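Local structure of gamma-glutamyltransferase 1 Threonine peptidase. MEROPS family T03 (Pseudomonas nitroreducens, 7D9X) at residues I134-Y139 with L157-D162; G165-I170 with A180-G185. The protein transfers the gamma-glutamyl group of glutathione and other gamma-glutamyl compounds to amino acids, and hydrolyses glutathione to glutamate and cysteinylglycine. The protein carries 1 engineered substitution. All coordinates share one frame; numbering follows the deposited sequence.

Contact 1 (I134-Y139 with L157-D162); sequences IYYDAY and LEDQGD. Engineered in segment 157-162: Asp-162 (natural residue Trp). With GBL (gamma-butyrolactone), chain H.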
loop_
_atom_site.group_PDB
_atom_site.type_symbol
_atom_site.label_atom_id
_atom_site.label_comp_id
_atom_site.label_asym_id
_atom_site.label_seq_id
_atom_site.Cartn_x
_atom_site.Cartn_y
_atom_site.Cartn_z
ATOM N N ILE B 134 13.476 16.089 -4.931
ATOM C CA ILE B 134 12.260 15.694 -5.633
ATOM C C ILE B 134 12.575 14.445 -6.443
ATOM O O ILE B 134 13.541 14.432 -7.216
ATOM C CB ILE B 134 11.738 16.816 -6.544
ATOM C CG1 ILE B 134 11.462 18.072 -5.729
ATOM C CG2 ILE B 134 10.479 16.336 -7.272
ATOM C CD1 ILE B 134 11.098 19.279 -6.583
ATOM N N TYR B 135 11.748 13.410 -6.284
ATOM C CA TYR B 135 11.931 12.147 -6.971
ATOM C C TYR B 135 11.039 12.061 -8.202
ATOM O O TYR B 135 9.937 12.616 -8.246
ATOM C CB TYR B 135 11.626 10.982 -6.030
ATOM C CG TYR B 135 12.580 10.898 -4.873
ATOM C CD1 TYR B 135 13.838 10.350 -5.038
ATOM C CD2 TYR B 135 12.224 11.381 -3.618
ATOM C CE1 TYR B 135 14.733 10.286 -3.974
ATOM C CE2 TYR B 135 13.108 11.322 -2.550
ATOM C CZ TYR B 135 14.357 10.770 -2.739
ATOM O OH TYR B 135 15.239 10.713 -1.676
ATOM N N TYR B 136 11.540 11.352 -9.208
ATOM C CA TYR B 136 10.793 11.072 -10.424
ATOM C C TYR B 136 11.137 9.656 -10.865
ATOM O O TYR B 136 12.070 9.032 -10.347
ATOM C CB TYR B 136 11.110 12.108 -11.514
ATOM C CG TYR B 136 12.553 12.103 -11.961
ATOM C CD1 TYR B 136 12.987 11.233 -12.956
ATOM C CD2 TYR B 136 13.478 12.977 -11.401
ATOM C CE1 TYR B 136 14.313 11.226 -13.375
ATOM C CE2 TYR B 136 14.813 12.976 -11.815
ATOM C CZ TYR B 136 15.214 12.103 -12.807
ATOM O OH TYR B 136 16.521 12.087 -13.234
ATOM N N ASP B 137 10.361 9.131 -11.807
ATOM C CA ASP B 137 10.608 7.801 -12.336
ATOM C C ASP B 137 10.979 7.885 -13.811
ATOM O O ASP B 137 10.742 8.893 -14.480
ATOM C CB ASP B 137 9.384 6.859 -12.140
ATOM C CG ASP B 137 8.123 7.366 -12.826
ATOM O OD1 ASP B 137 8.136 8.434 -13.473
ATOM O OD2 ASP B 137 7.083 6.670 -12.714
ATOM N N ALA B 138 11.574 6.803 -14.310
ATOM C CA ALA B 138 11.979 6.747 -15.707
ATOM C C ALA B 138 10.797 6.656 -16.658
ATOM O O ALA B 138 10.964 6.891 -17.861
ATOM C CB ALA B 138 12.923 5.563 -15.927
ATOM N N TYR B 139 9.609 6.338 -16.153
ATOM C CA TYR B 139 8.430 6.346 -17.001
ATOM C C TYR B 139 8.150 7.743 -17.528
ATOM O O TYR B 139 7.859 7.923 -18.717
ATOM C CB TYR B 139 7.231 5.821 -16.204
ATOM C CG TYR B 139 5.884 6.176 -16.792
ATOM C CD1 TYR B 139 5.326 5.421 -17.825
ATOM C CD2 TYR B 139 5.165 7.256 -16.314
ATOM C CE1 TYR B 139 4.096 5.738 -18.353
ATOM C CE2 TYR B 139 3.923 7.577 -16.843
ATOM C CZ TYR B 139 3.404 6.822 -17.863
ATOM O OH TYR B 139 2.184 7.145 -18.389
ATOM N N LEU B 157 16.991 16.840 -8.135
ATOM C CA LEU B 157 16.114 15.936 -8.873
ATOM C C LEU B 157 16.780 14.568 -8.982
ATOM O O LEU B 157 17.959 14.470 -9.347
ATOM C CB LEU B 157 15.808 16.487 -10.266
ATOM C CG LEU B 157 15.433 17.971 -10.323
ATOM C CD1 LEU B 157 14.912 18.340 -11.702
ATOM C CD2 LEU B 157 14.408 18.338 -9.252
ATOM N N GLU B 158 16.027 13.513 -8.678
ATOM C CA GLU B 158 16.599 12.176 -8.612
ATOM C C GLU B 158 15.655 11.130 -9.184
ATOM O O GLU B 158 14.493 11.055 -8.779
ATOM C CB GLU B 158 16.935 11.818 -7.157
ATOM C CG GLU B 158 17.496 10.422 -6.983
ATOM C CD GLU B 158 17.917 10.135 -5.548
ATOM O OE1 GLU B 158 18.226 11.103 -4.814
ATOM O OE2 GLU B 158 17.928 8.940 -5.161
ATOM N N ASP B 159 16.168 10.327 -10.115
ATOM C CA ASP B 159 15.486 9.123 -10.570
ATOM C C ASP B 159 15.496 8.104 -9.439
ATOM O O ASP B 159 16.560 7.664 -8.989
ATOM C CB ASP B 159 16.172 8.565 -11.814
ATOM C CG ASP B 159 15.517 7.296 -12.336
ATOM O OD1 ASP B 159 14.834 6.591 -11.560
ATOM O OD2 ASP B 159 15.702 6.990 -13.535
ATOM N N GLN B 160 14.312 7.726 -8.971
ATOM C CA GLN B 160 14.222 6.857 -7.805
ATOM C C GLN B 160 14.435 5.386 -8.135
ATOM O O GLN B 160 14.528 4.578 -7.209
ATOM C CB GLN B 160 12.871 7.067 -7.115
ATOM C CG GLN B 160 11.670 6.626 -7.929
ATOM C CD GLN B 160 10.378 6.748 -7.142
ATOM O OE1 GLN B 160 10.272 7.565 -6.219
ATOM N NE2 GLN B 160 9.392 5.898 -7.472
ATOM N N GLY B 161 14.560 5.026 -9.404
ATOM C CA GLY B 161 14.922 3.675 -9.767
ATOM C C GLY B 161 13.787 2.675 -9.816
ATOM O O GLY B 161 14.047 1.476 -9.957
ATOM N N ASP B 162 12.544 3.123 -9.684
ATOM C CA ASP B 162 11.378 2.267 -9.880
ATOM C C ASP B 162 10.211 3.185 -10.214
ATOM O O ASP B 162 10.228 4.372 -9.878
ATOM C CB ASP B 162 11.080 1.407 -8.646
ATOM C CG ASP B 162 10.251 0.181 -8.977
ATOM O OD1 ASP B 162 9.794 0.047 -10.146
ATOM O OD2 ASP B 162 10.038 -0.672 -8.072
HETATM C CA GBL H . 5.894 0.904 -6.377
HETATM C C GBL H . 6.276 -0.462 -6.688
HETATM O O GBL H . 6.428 -1.377 -5.942
HETATM C CB GBL H . 5.341 1.450 -7.652
HETATM C CG GBL H . 5.337 0.169 -8.684
HETATM O OD GBL H . 6.430 -0.539 -8.134
HETATM O O HOH W 1 12.583 5.033 -12.130
#
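Strands 133-136 and 156-159 are the parallel pair of a beta-alpha-beta unit whose crossover runs through helix 144-153. Glu-158 bonds strand 133-136 through both its N and its O: N gives to Ile-134 O at 3.0 Å, and O accepts from Tyr-136 N. Gln-160 N meets Tyr-136 O head-on at 2.9 Å, carrying the pairing past the strand end. The Tyr-136 side chain folds back over strand 156-159. Its CG sits between backbone N and carbonyl carbon (chi1 63°), and one ring face lies on the Glu-158 to Asp-159 peptide, with CZ 3.4 Å from Asp-159 N. On the other sheet face, Glu-158 runs alongside Tyr-135, its carboxylate at the ring edge. Arg-96 makes a cation-pi contact with that ring and binds Gln-160 OE1. Asp-159 OD1 closes an Asx turn by accepting from Gly-161 N at 2.7 Å, and a water joins it to Ala-138 N. Gln-160 NE2 gives to Asp-162 O at 3.0 Å. The engineered Asp-162 has OD2 3.6 Å from OD of gamma-butyrolactone and OD1 hydrogen-bonded to Tyr-170 OH of the other chain. The Asx turn, water and Gln-160 amide thus probably fix the loop carrying Asp-162 to the ligand pocket.

Contact 2 (G165-I170 with A180-G185); sequences GDIQAI and ASDPRG. With GBL (gamma-butyrolactone), chain H.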
loop_
_atom_site.group_PDB
_atom_site.type_symbol
_atom_site.label_atom_id
_atom_site.label_comp_id
_atom_site.label_asym_id
_atom_site.label_seq_id
_atom_site.Cartn_x
_atom_site.Cartn_y
_atom_site.Cartn_z
ATOM N N GLY B 165 4.480 4.360 -8.536
ATOM C CA GLY B 165 3.125 3.884 -8.321
ATOM C C GLY B 165 2.666 2.937 -9.403
ATOM O O GLY B 165 3.346 2.678 -10.398
ATOM N N ASP B 166 1.459 2.418 -9.177
ATOM C CA ASP B 166 0.758 1.511 -10.084
ATOM C C ASP B 166 -0.715 1.681 -9.739
ATOM O O ASP B 166 -1.306 0.803 -9.089
ATOM C CB ASP B 166 1.244 0.079 -9.934
ATOM C CG ASP B 166 0.732 -0.828 -11.049
ATOM O OD1 ASP B 166 0.034 -0.349 -11.968
ATOM O OD2 ASP B 166 1.057 -2.037 -11.032
ATOM N N ILE B 167 -1.280 2.844 -10.114
ATOM C CA ILE B 167 -2.655 3.162 -9.762
ATOM C C ILE B 167 -3.583 2.182 -10.451
ATOM O O ILE B 167 -3.475 1.938 -11.661
ATOM C CB ILE B 167 -2.978 4.605 -10.174
ATOM C CG1 ILE B 167 -2.211 5.652 -9.334
ATOM C CG2 ILE B 167 -4.470 4.876 -10.028
ATOM C CD1 ILE B 167 -2.765 5.838 -7.915
ATOM N N GLN B 168 -4.527 1.645 -9.692
ATOM C CA GLN B 168 -5.629 0.838 -10.221
ATOM C C GLN B 168 -6.908 1.516 -9.750
ATOM O O GLN B 168 -7.172 1.595 -8.544
ATOM C CB GLN B 168 -5.543 -0.596 -9.757
ATOM C CG GLN B 168 -4.251 -1.304 -10.143
ATOM C CD GLN B 168 -4.089 -1.460 -11.642
ATOM O OE1 GLN B 168 -5.056 -1.648 -12.382
ATOM N NE2 GLN B 168 -2.852 -1.385 -12.094
ATOM N N ALA B 169 -7.682 2.057 -10.693
ATOM C CA ALA B 169 -8.798 2.928 -10.356
ATOM C C ALA B 169 -10.066 2.529 -11.108
ATOM O O ALA B 169 -10.015 1.967 -12.204
ATOM C CB ALA B 169 -8.482 4.386 -10.672
ATOM N N ILE B 170 -11.205 2.845 -10.496
ATOM C CA ILE B 170 -12.515 2.688 -11.104
ATOM C C ILE B 170 -13.263 3.990 -10.865
ATOM O O ILE B 170 -13.360 4.455 -9.725
ATOM C CB ILE B 170 -13.300 1.503 -10.507
ATOM C CG1 ILE B 170 -12.570 0.183 -10.765
ATOM C CG2 ILE B 170 -14.711 1.469 -11.081
ATOM C CD1 ILE B 170 -13.116 -0.990 -9.962
ATOM N N ALA B 180 -9.127 2.233 -15.041
ATOM C CA ALA B 180 -7.822 2.673 -15.509
ATOM C C ALA B 180 -6.762 1.869 -14.783
ATOM O O ALA B 180 -6.807 1.756 -13.556
ATOM C CB ALA B 180 -7.618 4.165 -15.264
ATOM N N SER B 181 -5.830 1.294 -15.546
ATOM C CA SER B 181 -4.691 0.550 -15.013
ATOM C C SER B 181 -3.429 1.308 -15.401
ATOM O O SER B 181 -3.214 1.591 -16.580
ATOM C CB SER B 181 -4.650 -0.878 -15.548
ATOM O OG SER B 181 -5.793 -1.629 -15.113
ATOM N N ASP B 182 -2.607 1.631 -14.414
ATOM C CA ASP B 182 -1.447 2.471 -14.642
ATOM C C ASP B 182 -0.598 1.921 -15.789
ATOM O O ASP B 182 -0.240 0.729 -15.780
ATOM C CB ASP B 182 -0.610 2.531 -13.360
ATOM C CG ASP B 182 0.173 3.811 -13.229
ATOM O OD1 ASP B 182 0.870 4.190 -14.202
ATOM O OD2 ASP B 182 0.110 4.423 -12.138
ATOM N N PRO B 183 -0.244 2.746 -16.777
ATOM C CA PRO B 183 0.685 2.271 -17.820
ATOM C C PRO B 183 2.046 1.881 -17.263
ATOM O O PRO B 183 2.816 1.176 -17.939
ATOM C CB PRO B 183 0.807 3.473 -18.776
ATOM C CG PRO B 183 -0.287 4.436 -18.374
ATOM C CD PRO B 183 -0.543 4.185 -16.909
ATOM N N ARG B 184 2.378 2.337 -16.050
ATOM C CA ARG B 184 3.648 1.971 -15.432
ATOM C C ARG B 184 3.740 0.488 -15.125
ATOM O O ARG B 184 4.857 -0.030 -15.008
ATOM C CB ARG B 184 3.854 2.755 -14.143
ATOM C CG ARG B 184 4.066 4.247 -14.342
ATOM C CD ARG B 184 3.883 4.973 -13.025
ATOM N NE ARG B 184 4.001 6.422 -13.127
ATOM C CZ ARG B 184 3.030 7.235 -13.520
ATOM N NH1 ARG B 184 1.842 6.745 -13.877
ATOM N NH2 ARG B 184 3.250 8.540 -13.556
ATOM N N GLY B 185 2.599 -0.200 -14.971
ATOM C CA GLY B 185 2.619 -1.609 -14.643
ATOM C C GLY B 185 1.929 -2.474 -15.674
ATOM O O GLY B 185 1.692 -2.032 -16.799
HETATM C CA GBL H . 5.894 0.904 -6.377
HETATM C C GBL H . 6.276 -0.462 -6.688
HETATM O O GBL H . 6.428 -1.377 -5.942
HETATM C CB GBL H . 5.341 1.450 -7.652
HETATM C CG GBL H . 5.337 0.169 -8.684
HETATM O OD GBL H . 6.430 -0.539 -8.134
HETATM O O HOH W 2 -0.893 -1.440 -14.159
#
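Asp-182 meets Ile-167 with both backbone and side chain. Asp-182 OD2 accepts from Ile-167 N at 2.9 Å on its anti lone pair, and Asp-182 N gives to Ile-167 O. With CG anti to the backbone N (chi1 -152°), OD2 reaches Ile-167 N. Next, Ser-181 OG donates to Gln-168 OE1 at 2.8 Å, in the carbonyl plane and on a lone pair. The Gln-168 chain bends at chi2 (-65°), bringing its amide to Ser-181. Ala-169 and Ala-180 follow as a hydrogen-bonded pair, each N to the other's O at 3.0 Å. A water draws Asp-166 OD1, Gln-168 NE2 and Asp-182 O together; it gives to both oxygens and accepts from the amide. In the next shell, Asp-182 OD1 takes Arg-184 N in an Asx turn and Arg-184 NH1 in a salt bridge of 2.8 Å. Arg-123 pairs with OD2, so two arginines probably stabilise this buried carboxylate's charge. Gly-165 N lies 3.2 Å from CB of gamma-butyrolactone. This is the open end of the antiparallel hairpin 168-173/176-181, where the chain leaves the second strand through a type I turn at 182-185, beside the ligand pocket of this Ntn-hydrolase.

How the contacts relate
Of the four segments, 134-139, on strand 133-136, comes first along the chain. Contact 1 closes the loop that runs through helix 144-153 and back along strand 156-159. After two intervening residues, contact 2 opens at Gly-165, and it closes the shorter loop of the hairpin. The two are in series, neither nested nor crossed, with centres about 17 Å apart. They still touch: Asp-137 OD2 of contact 1 forms a salt bridge with Arg-184 NE of contact 2 at 3.1 Å, the Tyr-139 ring packs on Arg-184, and its OH touches Pro-183. The small mixed sheet is thereby tied to the end of the four-stranded antiparallel sheet. Both contacts reach gamma-butyrolactone, through Asp-162 and Gly-165.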